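Local coordinates for L-threonine-O-3-phosphate decarboxylase (Porphyromonas gingivalis, PDB 3FKD), which probably uses pyridoxal 5'-phosphate as cofactor to remove the carboxylate of L-threonine O-3-phosphate, at residues A[135-138]-A[144-147]; A[165-170]-A[176-181]; A[16-21]-A[325-330]. All coordinates share one frame; numbering follows the deposited sequence.

Contact 1. Residues A[135-138]-A[144-147]; sequences LCNP and RLLQ
The loop closed here, between strand 132-136 and helix 148-157, opens with N137 and P138 in a sequence that resembles the Asn-Pro-rich motif of many class I and II aminotransferases, and N137 clasps the backbone of L146. Its amide makes two hydrogen bonds to one residue: OD1 accepts from L146 N at 2.9 Å, while ND2 donates to L146 O at 3.1 Å. Asparagine suits this place because its short amide carries both a donor and an acceptor. Neither bond is straight; L146 N stands 47° out of the carbonyl plane of N137. With CG anti to the backbone N (chi1 -178°), the amide swings toward 144-147. L145 CD1 packs on P138 CB at 3.6 Å, an apolar contact, and its approach to N137 OD1 is tight. The peptide before P138 is cis, and P138 CA makes a CH...O contact of 3.3 Å with R144 O. R144 bends back at chi2 and chi3; its NH2 approaches C136 O edge-on at 3.8 Å, and L146 CD1 lies over one face of the guanidinium. The whole forms the loop that follows a parallel strand of the large sheet in an aminotransferase class I and II fold.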
ATOM      1  N   LEU A 135      -6.867 -17.400 -12.575  1.00 26.15           N
ATOM      2  CA  LEU A 135      -6.695 -18.681 -11.905  1.00 26.09           C
ATOM      3  C   LEU A 135      -5.738 -18.591 -10.745  1.00 25.31           C
ATOM      4  O   LEU A 135      -4.954 -17.645 -10.612  1.00 26.14           O
ATOM      5  CB  LEU A 135      -6.214 -19.736 -12.888  1.00 27.84           C
ATOM      6  CG  LEU A 135      -7.180 -19.791 -14.066  1.00 29.95           C
ATOM      7  CD1 LEU A 135      -6.558 -20.471 -15.261  1.00 30.27           C
ATOM      8  CD2 LEU A 135      -8.497 -20.450 -13.640  1.00 27.92           C
ATOM      9  N   CYS A 136      -5.817 -19.569  -9.875  1.00 26.16           N
ATOM     10  CA  CYS A 136      -4.876 -19.626  -8.777  1.00 25.89           C
ATOM     11  C   CYS A 136      -4.605 -21.092  -8.573  1.00 25.52           C
ATOM     12  O   CYS A 136      -5.518 -21.897  -8.473  1.00 25.44           O
ATOM     13  CB  CYS A 136      -5.441 -18.926  -7.537  1.00 23.71           C
ATOM     14  SG  CYS A 136      -4.501 -19.122  -6.029  1.00 24.18           S
ATOM     15  N   ASN A 137      -3.333 -21.433  -8.549  1.00 26.75           N
ATOM     16  CA  ASN A 137      -2.944 -22.820  -8.572  1.00 27.24           C
ATOM     17  C   ASN A 137      -1.786 -23.057  -7.597  1.00 25.91           C
ATOM     18  O   ASN A 137      -0.707 -22.497  -7.795  1.00 25.63           O
ATOM     19  CB  ASN A 137      -2.562 -23.189 -10.017  1.00 28.21           C
ATOM     20  CG  ASN A 137      -2.178 -24.635 -10.154  1.00 30.26           C
ATOM     21  OD1 ASN A 137      -2.833 -25.483  -9.597  1.00 34.55           O
ATOM     22  ND2 ASN A 137      -1.114 -24.924 -10.869  1.00 31.02           N
ATOM     23  N   PRO A 138      -2.011 -23.864  -6.530  1.00 25.94           N
ATOM     24  CA  PRO A 138      -3.282 -24.502  -6.138  1.00 25.74           C
ATOM     25  C   PRO A 138      -4.255 -23.456  -5.632  1.00 24.72           C
ATOM     26  O   PRO A 138      -3.826 -22.468  -5.055  1.00 24.03           O
ATOM     27  CB  PRO A 138      -2.872 -25.422  -4.976  1.00 23.40           C
ATOM     28  CG  PRO A 138      -1.678 -24.835  -4.443  1.00 23.60           C
ATOM     29  CD  PRO A 138      -0.929 -24.278  -5.632  1.00 23.50           C
ATOM     30  N   ARG A 144      -7.715 -26.790  -5.535  1.00 24.29           N
ATOM     31  CA  ARG A 144      -7.752 -27.372  -6.867  1.00 26.12           C
ATOM     32  C   ARG A 144      -6.416 -27.120  -7.524  1.00 26.89           C
ATOM     33  O   ARG A 144      -5.892 -26.038  -7.445  1.00 27.64           O
ATOM     34  CB  ARG A 144      -8.888 -26.777  -7.691  1.00 27.15           C
ATOM     35  CG  ARG A 144      -9.077 -27.426  -9.039  1.00 31.85           C
ATOM     36  CD  ARG A 144      -8.274 -26.756 -10.172  1.00 33.99           C
ATOM     37  NE  ARG A 144      -8.091 -25.301 -10.015  1.00 36.29           N
ATOM     38  CZ  ARG A 144      -8.859 -24.359 -10.568  1.00 36.21           C
ATOM     39  NH1 ARG A 144      -9.895 -24.713 -11.330  1.00 39.44           N
ATOM     40  NH2 ARG A 144      -8.590 -23.061 -10.365  1.00 31.41           N
ATOM     41  N   LEU A 145      -5.836 -28.129  -8.147  1.00 31.41           N
ATOM     42  CA  LEU A 145      -4.509 -27.971  -8.729  1.00 32.11           C
ATOM     43  C   LEU A 145      -4.526 -28.475 -10.154  1.00 34.10           C
ATOM     44  O   LEU A 145      -4.893 -29.622 -10.411  1.00 36.38           O
ATOM     45  CB  LEU A 145      -3.442 -28.713  -7.906  1.00 32.89           C
ATOM     46  CG  LEU A 145      -1.947 -28.492  -8.277  1.00 34.62           C
ATOM     47  CD1 LEU A 145      -1.404 -27.233  -7.685  1.00 30.73           C
ATOM     48  CD2 LEU A 145      -1.022 -29.672  -7.842  1.00 37.83           C
ATOM     49  N   LEU A 146      -4.141 -27.596 -11.069  1.00 35.62           N
ATOM     50  CA  LEU A 146      -3.961 -27.905 -12.475  1.00 37.47           C
ATOM     51  C   LEU A 146      -2.491 -28.244 -12.708  1.00 40.74           C
ATOM     52  O   LEU A 146      -1.599 -27.697 -12.043  1.00 39.62           O
ATOM     53  CB  LEU A 146      -4.323 -26.678 -13.306  1.00 36.59           C
ATOM     54  CG  LEU A 146      -5.709 -26.158 -12.998  1.00 35.75           C
ATOM     55  CD1 LEU A 146      -5.992 -24.830 -13.726  1.00 34.75           C
ATOM     56  CD2 LEU A 146      -6.689 -27.241 -13.382  1.00 34.75           C
ATOM     57  N   GLN A 147      -2.244 -29.137 -13.661  1.00 44.19           N
ATOM     58  CA  GLN A 147      -0.893 -29.533 -14.021  1.00 41.79           C
ATOM     59  C   GLN A 147      -0.265 -28.423 -14.822  1.00 40.12           C
ATOM     60  O   GLN A 147      -0.911 -27.855 -15.685  1.00 38.99           O
ATOM     61  CB  GLN A 147      -0.933 -30.797 -14.882  1.00 46.79           C
ATOM     62  CG  GLN A 147      -1.368 -32.041 -14.152  1.00 46.88           C
ATOM     63  CD  GLN A 147      -0.448 -32.331 -13.014  1.00 50.95           C
ATOM     64  OE1 GLN A 147       0.758 -32.487 -13.213  1.00 56.11           O
ATOM     65  NE2 GLN A 147      -0.996 -32.393 -11.800  1.00 52.33           N
TER

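Contact 2. Residues A[165-170]-A[176-181]; sequences LDQSYV and EVIRPA
Q167 NE2 has two partners, the hydroxyl of Y193 and, more weakly, I178 O at 3.1 Å with an N-H...O angle of 134°. Its modelled position is less certain than most, so the weak bond calls for caution. Glutamine suits this spot because it is long enough to carry a donor from 165-170 to a carbonyl of 176-181, and the bend at chi2 (-81°) brings NE2 round to face I178 O. L165 CD1 meets I178 CG2 at 3.9 Å, the two side chains crossing at a slant, with I151 and L152 of helix 148-157 against I178. Farther along the segment, V170 CG2 presses closely on V177, 3.4 Å from both CB and CG1. Beta-branched side chains put a methyl next to the backbone, which suits two segments running this near. V170 N donates to Q167 O in a type I beta turn, and D166 OD1 accepts from S168 N (3.0 Å) and from S168 OG (2.7 Å), using its syn lone pair for the hydroxyl. The loop follows the C-terminal end of a parallel strand, where fold type I enzymes usually hold pyridoxal phosphate, so D166 and its Asx turn probably lie near the cofactor site.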
ATOM      1  N   LEU A 165      -2.436 -15.491 -13.362  1.00 26.65           N
ATOM      2  CA  LEU A 165      -2.157 -16.643 -12.512  1.00 27.38           C
ATOM      3  C   LEU A 165      -1.624 -16.198 -11.146  1.00 24.28           C
ATOM      4  O   LEU A 165      -0.463 -15.879 -11.027  1.00 24.55           O
ATOM      5  CB  LEU A 165      -1.149 -17.561 -13.216  1.00 26.09           C
ATOM      6  CG  LEU A 165      -1.296 -19.069 -13.083  1.00 28.54           C
ATOM      7  CD1 LEU A 165      -0.148 -19.784 -13.813  1.00 28.24           C
ATOM      8  CD2 LEU A 165      -1.360 -19.470 -11.611  1.00 26.27           C
ATOM      9  N   ASP A 166      -2.503 -16.155 -10.149  1.00 23.73           N
ATOM     10  CA  ASP A 166      -2.136 -16.032  -8.744  1.00 21.43           C
ATOM     11  C   ASP A 166      -1.213 -17.169  -8.377  1.00 21.81           C
ATOM     12  O   ASP A 166      -1.626 -18.338  -8.351  1.00 22.71           O
ATOM     13  CB  ASP A 166      -3.379 -16.042  -7.840  1.00 20.03           C
ATOM     14  CG  ASP A 166      -3.084 -15.562  -6.407  1.00 21.12           C
ATOM     15  OD1 ASP A 166      -1.887 -15.453  -6.044  1.00 18.97           O
ATOM     16  OD2 ASP A 166      -4.052 -15.271  -5.643  1.00 21.06           O
ATOM     17  N   GLN A 167       0.047 -16.818  -8.132  1.00 20.95           N
ATOM     18  CA  GLN A 167       1.081 -17.773  -7.733  1.00 21.20           C
ATOM     19  C   GLN A 167       1.390 -17.747  -6.234  1.00 19.65           C
ATOM     20  O   GLN A 167       2.466 -18.182  -5.813  1.00 20.02           O
ATOM     21  CB  GLN A 167       2.355 -17.455  -8.493  1.00 21.93           C
ATOM     22  CG  GLN A 167       2.183 -17.492  -9.971  1.00 23.67           C
ATOM     23  CD  GLN A 167       2.230 -18.902 -10.505  1.00 25.19           C
ATOM     24  OE1 GLN A 167       1.261 -19.647 -10.382  1.00 24.40           O
ATOM     25  NE2 GLN A 167       3.361 -19.279 -11.096  1.00 24.07           N
ATOM     26  N   SER A 168       0.464 -17.228  -5.439  1.00 18.10           N
ATOM     27  CA  SER A 168       0.700 -17.043  -4.024  1.00 18.51           C
ATOM     28  C   SER A 168       1.117 -18.321  -3.340  1.00 19.12           C
ATOM     29  O   SER A 168       1.826 -18.287  -2.349  1.00 18.15           O
ATOM     30  CB  SER A 168      -0.542 -16.506  -3.314  1.00 19.26           C
ATOM     31  OG  SER A 168      -0.801 -15.160  -3.643  1.00 17.24           O
ATOM     32  N   TYR A 169       0.621 -19.445  -3.856  1.00 21.48           N
ATOM     33  CA  TYR A 169       0.739 -20.759  -3.221  1.00 19.59           C
ATOM     34  C   TYR A 169       1.572 -21.706  -4.056  1.00 20.15           C
ATOM     35  O   TYR A 169       1.546 -22.921  -3.835  1.00 19.89           O
ATOM     36  CB  TYR A 169      -0.644 -21.380  -3.008  1.00 21.47           C
ATOM     37  CG  TYR A 169      -1.606 -20.502  -2.263  1.00 21.22           C
ATOM     38  CD1 TYR A 169      -1.527 -20.354  -0.873  1.00 19.30           C
ATOM     39  CD2 TYR A 169      -2.603 -19.818  -2.945  1.00 21.30           C
ATOM     40  CE1 TYR A 169      -2.420 -19.538  -0.191  1.00 19.09           C
ATOM     41  CE2 TYR A 169      -3.494 -18.996  -2.275  1.00 20.83           C
ATOM     42  CZ  TYR A 169      -3.404 -18.855  -0.905  1.00 20.41           C
ATOM     43  OH  TYR A 169      -4.301 -18.029  -0.273  1.00 20.50           O
ATOM     44  N   VAL A 170       2.323 -21.153  -5.000  1.00 19.17           N
ATOM     45  CA  VAL A 170       3.104 -21.963  -5.900  1.00 21.58           C
ATOM     46  C   VAL A 170       4.078 -22.837  -5.116  1.00 24.21           C
ATOM     47  O   VAL A 170       4.470 -23.883  -5.586  1.00 27.59           O
ATOM     48  CB  VAL A 170       3.858 -21.115  -6.920  1.00 24.08           C
ATOM     49  CG1 VAL A 170       5.273 -20.834  -6.443  1.00 21.51           C
ATOM     50  CG2 VAL A 170       3.877 -21.820  -8.253  1.00 26.43           C
ATOM     51  N   GLU A 176       4.886 -29.864 -10.430  1.00 39.69           N
ATOM     52  CA  GLU A 176       5.598 -28.955 -11.319  1.00 41.65           C
ATOM     53  C   GLU A 176       4.783 -27.728 -11.594  1.00 38.32           C
ATOM     54  O   GLU A 176       3.661 -27.816 -12.074  1.00 38.88           O
ATOM     55  CB  GLU A 176       5.904 -29.619 -12.649  1.00 43.80           C
ATOM     56  CG  GLU A 176       7.161 -30.418 -12.658  1.00 45.50           C
ATOM     57  CD  GLU A 176       7.735 -30.476 -14.034  1.00 50.14           C
ATOM     58  OE1 GLU A 176       7.514 -31.527 -14.690  1.00 47.32           O
ATOM     59  OE2 GLU A 176       8.376 -29.460 -14.450  1.00 48.38           O
ATOM     60  N   VAL A 177       5.350 -26.574 -11.315  1.00 35.44           N
ATOM     61  CA  VAL A 177       4.585 -25.363 -11.512  1.00 36.26           C
ATOM     62  C   VAL A 177       5.057 -24.556 -12.702  1.00 35.98           C
ATOM     63  O   VAL A 177       6.207 -24.688 -13.156  1.00 36.47           O
ATOM     64  CB  VAL A 177       4.612 -24.468 -10.275  1.00 35.36           C
ATOM     65  CG1 VAL A 177       3.911 -25.161  -9.107  1.00 32.88           C
ATOM     66  CG2 VAL A 177       6.064 -24.069  -9.945  1.00 32.05           C
ATOM     67  N   ILE A 178       4.138 -23.743 -13.210  1.00 32.64           N
ATOM     68  CA  ILE A 178       4.466 -22.650 -14.087  1.00 33.32           C
ATOM     69  C   ILE A 178       5.397 -21.717 -13.295  1.00 32.50           C
ATOM     70  O   ILE A 178       5.247 -21.553 -12.084  1.00 31.56           O
ATOM     71  CB  ILE A 178       3.178 -21.903 -14.530  1.00 33.51           C
ATOM     72  CG1 ILE A 178       2.406 -22.720 -15.560  1.00 34.01           C
ATOM     73  CG2 ILE A 178       3.511 -20.521 -15.087  1.00 31.57           C
ATOM     74  CD1 ILE A 178       2.934 -22.576 -16.990  1.00 35.11           C
ATOM     75  N   ARG A 179       6.373 -21.125 -13.969  1.00 32.71           N
ATOM     76  CA  ARG A 179       7.330 -20.259 -13.286  1.00 33.41           C
ATOM     77  C   ARG A 179       7.542 -18.991 -14.094  1.00 32.67           C
ATOM     78  O   ARG A 179       7.061 -18.904 -15.224  1.00 33.17           O
ATOM     79  CB  ARG A 179       8.638 -21.002 -13.021  1.00 33.83           C
ATOM     80  CG  ARG A 179       9.080 -21.899 -14.125  1.00 35.66           C
ATOM     81  CD  ARG A 179       9.806 -23.154 -13.597  1.00 39.16           C
ATOM     82  NE  ARG A 179      10.150 -24.038 -14.716  1.00 39.84           N
ATOM     83  CZ  ARG A 179       9.715 -25.282 -14.861  1.00 40.96           C
ATOM     84  NH1 ARG A 179       8.944 -25.829 -13.941  1.00 43.84           N
ATOM     85  NH2 ARG A 179      10.073 -25.987 -15.919  1.00 45.42           N
ATOM     86  N   PRO A 180       8.237 -17.990 -13.518  1.00 32.22           N
ATOM     87  CA  PRO A 180       8.306 -16.661 -14.170  1.00 31.00           C
ATOM     88  C   PRO A 180       8.832 -16.701 -15.618  1.00 31.30           C
ATOM     89  O   PRO A 180       8.369 -15.953 -16.494  1.00 30.20           O
ATOM     90  CB  PRO A 180       9.257 -15.867 -13.268  1.00 27.14           C
ATOM     91  CG  PRO A 180       9.181 -16.546 -11.938  1.00 30.28           C
ATOM     92  CD  PRO A 180       8.931 -18.015 -12.217  1.00 28.78           C
ATOM     93  N   ALA A 181       9.777 -17.600 -15.865  1.00 32.46           N
ATOM     94  CA  ALA A 181      10.413 -17.694 -17.184  1.00 36.32           C
ATOM     95  C   ALA A 181       9.493 -18.280 -18.281  1.00 34.45           C
ATOM     96  O   ALA A 181       9.893 -18.407 -19.434  1.00 33.58           O
ATOM     97  CB  ALA A 181      11.757 -18.470 -17.083  1.00 32.66           C
TER

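Contact 3. Residues A[16-21]-A[325-330]; sequences EIVNFS and PAQNQL
Q327 reaches from the first turn of helix 325-339 to V18, and every atom of its side chain finds one of the two valine methyls. CB lies 4.0 Å from V18 CG1; CG comes nearest, 3.5 Å from V18 CG1, and CD follows at 3.7 Å from V18 CG1. At the tip, NE2 sits 4.1 Å from V18 CG2, while OE1 accepts a hydrogen bond from R324 N, just ahead of the helix. The bend at chi2 (138°) lets the methylenes lie against valine while the amide serves the helix start, a double role that suits glutamine at a partly exposed position. F20 offers the rim of its ring to the same helix: CZ is 3.7 Å from Q327 O and CE1 is 3.8 Å from N328 OD1, both oxygens near the ring plane. Such an edge, with its slightly positive hydrogens, may be mildly favourable for oxygen. The ring and the N328 amide are turned 53° apart, and N328 OD1 also takes a weak hydrogen bond from Q323 N. Strand 18-19 pairs in parallel with strand 302-306 at one edge of the five-stranded sheet within this chain, with helix 325-339 packed against V18 and the edge of the F20 ring and helix 250-266 touching N328 and P325.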
ATOM      1  N   GLU A  16      -1.728 -18.279  22.157  1.00 49.71           N
ATOM      2  CA  GLU A  16      -2.541 -19.231  22.927  1.00 51.35           C
ATOM      3  C   GLU A  16      -3.774 -19.766  22.133  1.00 49.88           C
ATOM      4  O   GLU A  16      -4.241 -20.884  22.361  1.00 48.57           O
ATOM      5  CB  GLU A  16      -2.937 -18.619  24.282  1.00 49.94           C
ATOM      6  CG  GLU A  16      -3.568 -19.594  25.276  1.00 51.69           C
ATOM      7  CD  GLU A  16      -2.611 -20.681  25.802  1.00 55.52           C
ATOM      8  OE1 GLU A  16      -1.420 -20.716  25.412  1.00 60.49           O
ATOM      9  OE2 GLU A  16      -3.057 -21.506  26.625  1.00 54.03           O
ATOM     10  N   ILE A  17      -4.289 -18.963  21.201  1.00 48.19           N
ATOM     11  CA  ILE A  17      -5.247 -19.457  20.213  1.00 43.15           C
ATOM     12  C   ILE A  17      -4.539 -20.115  19.012  1.00 40.98           C
ATOM     13  O   ILE A  17      -3.594 -19.553  18.451  1.00 41.86           O
ATOM     14  CB  ILE A  17      -6.146 -18.334  19.685  1.00 42.61           C
ATOM     15  CG1 ILE A  17      -7.172 -17.920  20.751  1.00 44.20           C
ATOM     16  CG2 ILE A  17      -6.855 -18.780  18.395  1.00 39.14           C
ATOM     17  CD1 ILE A  17      -8.091 -16.729  20.313  1.00 44.96           C
ATOM     18  N   VAL A  18      -5.004 -21.303  18.623  1.00 37.28           N
ATOM     19  CA  VAL A  18      -4.452 -22.030  17.477  1.00 33.81           C
ATOM     20  C   VAL A  18      -5.228 -21.711  16.196  1.00 32.07           C
ATOM     21  O   VAL A  18      -6.467 -21.866  16.156  1.00 32.19           O
ATOM     22  CB  VAL A  18      -4.484 -23.543  17.735  1.00 31.76           C
ATOM     23  CG1 VAL A  18      -3.861 -24.334  16.552  1.00 29.09           C
ATOM     24  CG2 VAL A  18      -3.780 -23.851  19.062  1.00 32.95           C
ATOM     25  N   ASN A  19      -4.514 -21.262  15.162  1.00 27.28           N
ATOM     26  CA  ASN A  19      -5.177 -20.708  13.992  1.00 25.54           C
ATOM     27  C   ASN A  19      -5.246 -21.657  12.809  1.00 25.62           C
ATOM     28  O   ASN A  19      -4.219 -22.050  12.276  1.00 24.12           O
ATOM     29  CB  ASN A  19      -4.520 -19.409  13.569  1.00 24.91           C
ATOM     30  CG  ASN A  19      -5.440 -18.554  12.733  1.00 24.92           C
ATOM     31  OD1 ASN A  19      -6.483 -19.004  12.274  1.00 24.74           O
ATOM     32  ND2 ASN A  19      -5.063 -17.315  12.538  1.00 23.53           N
ATOM     33  N   PHE A  20      -6.475 -22.015  12.418  1.00 24.92           N
ATOM     34  CA  PHE A  20      -6.750 -22.961  11.331  1.00 23.62           C
ATOM     35  C   PHE A  20      -7.367 -22.172  10.151  1.00 22.77           C
ATOM     36  O   PHE A  20      -7.644 -22.718   9.090  1.00 22.85           O
ATOM     37  CB  PHE A  20      -7.712 -24.114  11.789  1.00 25.55           C
ATOM     38  CG  PHE A  20      -7.123 -25.068  12.814  1.00 24.81           C
ATOM     39  CD1 PHE A  20      -6.524 -26.257  12.419  1.00 25.15           C
ATOM     40  CD2 PHE A  20      -7.179 -24.779  14.160  1.00 24.72           C
ATOM     41  CE1 PHE A  20      -5.947 -27.121  13.351  1.00 25.69           C
ATOM     42  CE2 PHE A  20      -6.622 -25.642  15.080  1.00 26.91           C
ATOM     43  CZ  PHE A  20      -5.993 -26.808  14.677  1.00 25.59           C
ATOM     44  N   SER A  21      -7.555 -20.872  10.331  1.00 23.52           N
ATOM     45  CA  SER A  21      -8.302 -20.049   9.372  1.00 22.67           C
ATOM     46  C   SER A  21      -7.482 -19.296   8.295  1.00 22.63           C
ATOM     47  O   SER A  21      -8.066 -18.639   7.443  1.00 22.20           O
ATOM     48  CB  SER A  21      -9.109 -19.031  10.143  1.00 22.40           C
ATOM     49  OG  SER A  21      -8.296 -17.921  10.450  1.00 22.90           O
ATOM     50  N   PRO A 325       0.671 -31.722  14.103  1.00 30.65           N
ATOM     51  CA  PRO A 325      -0.082 -32.960  14.374  1.00 30.89           C
ATOM     52  C   PRO A 325      -0.801 -32.935  15.716  1.00 32.53           C
ATOM     53  O   PRO A 325      -2.031 -33.075  15.740  1.00 34.53           O
ATOM     54  CB  PRO A 325       0.988 -34.037  14.346  1.00 25.54           C
ATOM     55  CG  PRO A 325       2.005 -33.514  13.419  1.00 31.25           C
ATOM     56  CD  PRO A 325       2.057 -32.014  13.695  1.00 29.89           C
ATOM     57  N   ALA A 326      -0.075 -32.711  16.802  1.00 29.38           N
ATOM     58  CA  ALA A 326      -0.735 -32.531  18.086  1.00 31.16           C
ATOM     59  C   ALA A 326      -1.919 -31.527  18.040  1.00 32.84           C
ATOM     60  O   ALA A 326      -2.924 -31.752  18.674  1.00 37.63           O
ATOM     61  CB  ALA A 326       0.264 -32.158  19.181  1.00 27.43           C
ATOM     62  N   GLN A 327      -1.813 -30.425  17.311  1.00 32.45           N
ATOM     63  CA  GLN A 327      -2.926 -29.468  17.264  1.00 32.48           C
ATOM     64  C   GLN A 327      -4.042 -30.054  16.431  1.00 32.97           C
ATOM     65  O   GLN A 327      -5.201 -29.824  16.705  1.00 34.08           O
ATOM     66  CB  GLN A 327      -2.482 -28.133  16.635  1.00 33.10           C
ATOM     67  CG  GLN A 327      -2.013 -27.045  17.631  1.00 33.15           C
ATOM     68  CD  GLN A 327      -0.778 -26.278  17.178  1.00 28.62           C
ATOM     69  OE1 GLN A 327      -0.350 -26.342  16.022  1.00 28.71           O
ATOM     70  NE2 GLN A 327      -0.180 -25.584  18.111  1.00 26.65           N
ATOM     71  N   ASN A 328      -3.665 -30.783  15.382  1.00 34.08           N
ATOM     72  CA  ASN A 328      -4.621 -31.395  14.476  1.00 33.02           C
ATOM     73  C   ASN A 328      -5.397 -32.446  15.252  1.00 34.48           C
ATOM     74  O   ASN A 328      -6.617 -32.517  15.182  1.00 33.12           O
ATOM     75  CB  ASN A 328      -3.925 -32.033  13.258  1.00 30.29           C
ATOM     76  CG  ASN A 328      -3.184 -31.025  12.400  1.00 29.68           C
ATOM     77  OD1 ASN A 328      -3.432 -29.824  12.476  1.00 28.11           O
ATOM     78  ND2 ASN A 328      -2.262 -31.520  11.567  1.00 29.55           N
ATOM     79  N   GLN A 329      -4.668 -33.248  16.016  1.00 36.30           N
ATOM     80  CA  GLN A 329      -5.287 -34.301  16.803  1.00 39.34           C
ATOM     81  C   GLN A 329      -6.336 -33.654  17.717  1.00 39.84           C
ATOM     82  O   GLN A 329      -7.508 -34.038  17.742  1.00 41.59           O
ATOM     83  CB  GLN A 329      -4.218 -35.070  17.594  1.00 38.97           C
ATOM     84  CG  GLN A 329      -4.699 -36.377  18.245  1.00 51.72           C
ATOM     85  CD  GLN A 329      -4.986 -37.516  17.237  1.00 59.64           C
ATOM     86  OE1 GLN A 329      -5.249 -37.264  16.046  1.00 59.55           O
ATOM     87  NE2 GLN A 329      -4.936 -38.778  17.721  1.00 55.00           N
ATOM     88  N   LEU A 330      -5.911 -32.623  18.423  1.00 37.87           N
ATOM     89  CA  LEU A 330      -6.764 -31.931  19.364  1.00 40.21           C
ATOM     90  C   LEU A 330      -7.920 -31.146  18.701  1.00 42.68           C
ATOM     91  O   LEU A 330      -8.909 -30.794  19.360  1.00 45.43           O
ATOM     92  CB  LEU A 330      -5.892 -31.008  20.181  1.00 39.49           C
ATOM     93  CG  LEU A 330      -6.578 -30.144  21.216  1.00 46.06           C
ATOM     94  CD1 LEU A 330      -7.624 -30.962  21.961  1.00 46.57           C
ATOM     95  CD2 LEU A 330      -5.494 -29.571  22.148  1.00 47.98           C
TER

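How the contacts relate
Contacts 1 and 2 are neighbours, their centres 9 Å apart, and follow each other along the chain on adjacent parallel strands, 132-136 and 162-166, of the seven-stranded sheet. They meet directly: L135 O and D166 N are 2.9 Å apart, a probable hydrogen bond, and C136 SG packs against Y169 CD2. Contact 3 sets the edge strand 18-19 of the five-stranded sheet against the start of the last helix, 325-339, about 26 Å from contact 1 and 28 Å from contact 2 between centres. The chain between its segments includes both other contacts. Contacts 1 and 2 order the loops after two neighbouring parallel strands, probably near the cofactor site, while contact 3 joins early and late parts of the chain well away from them.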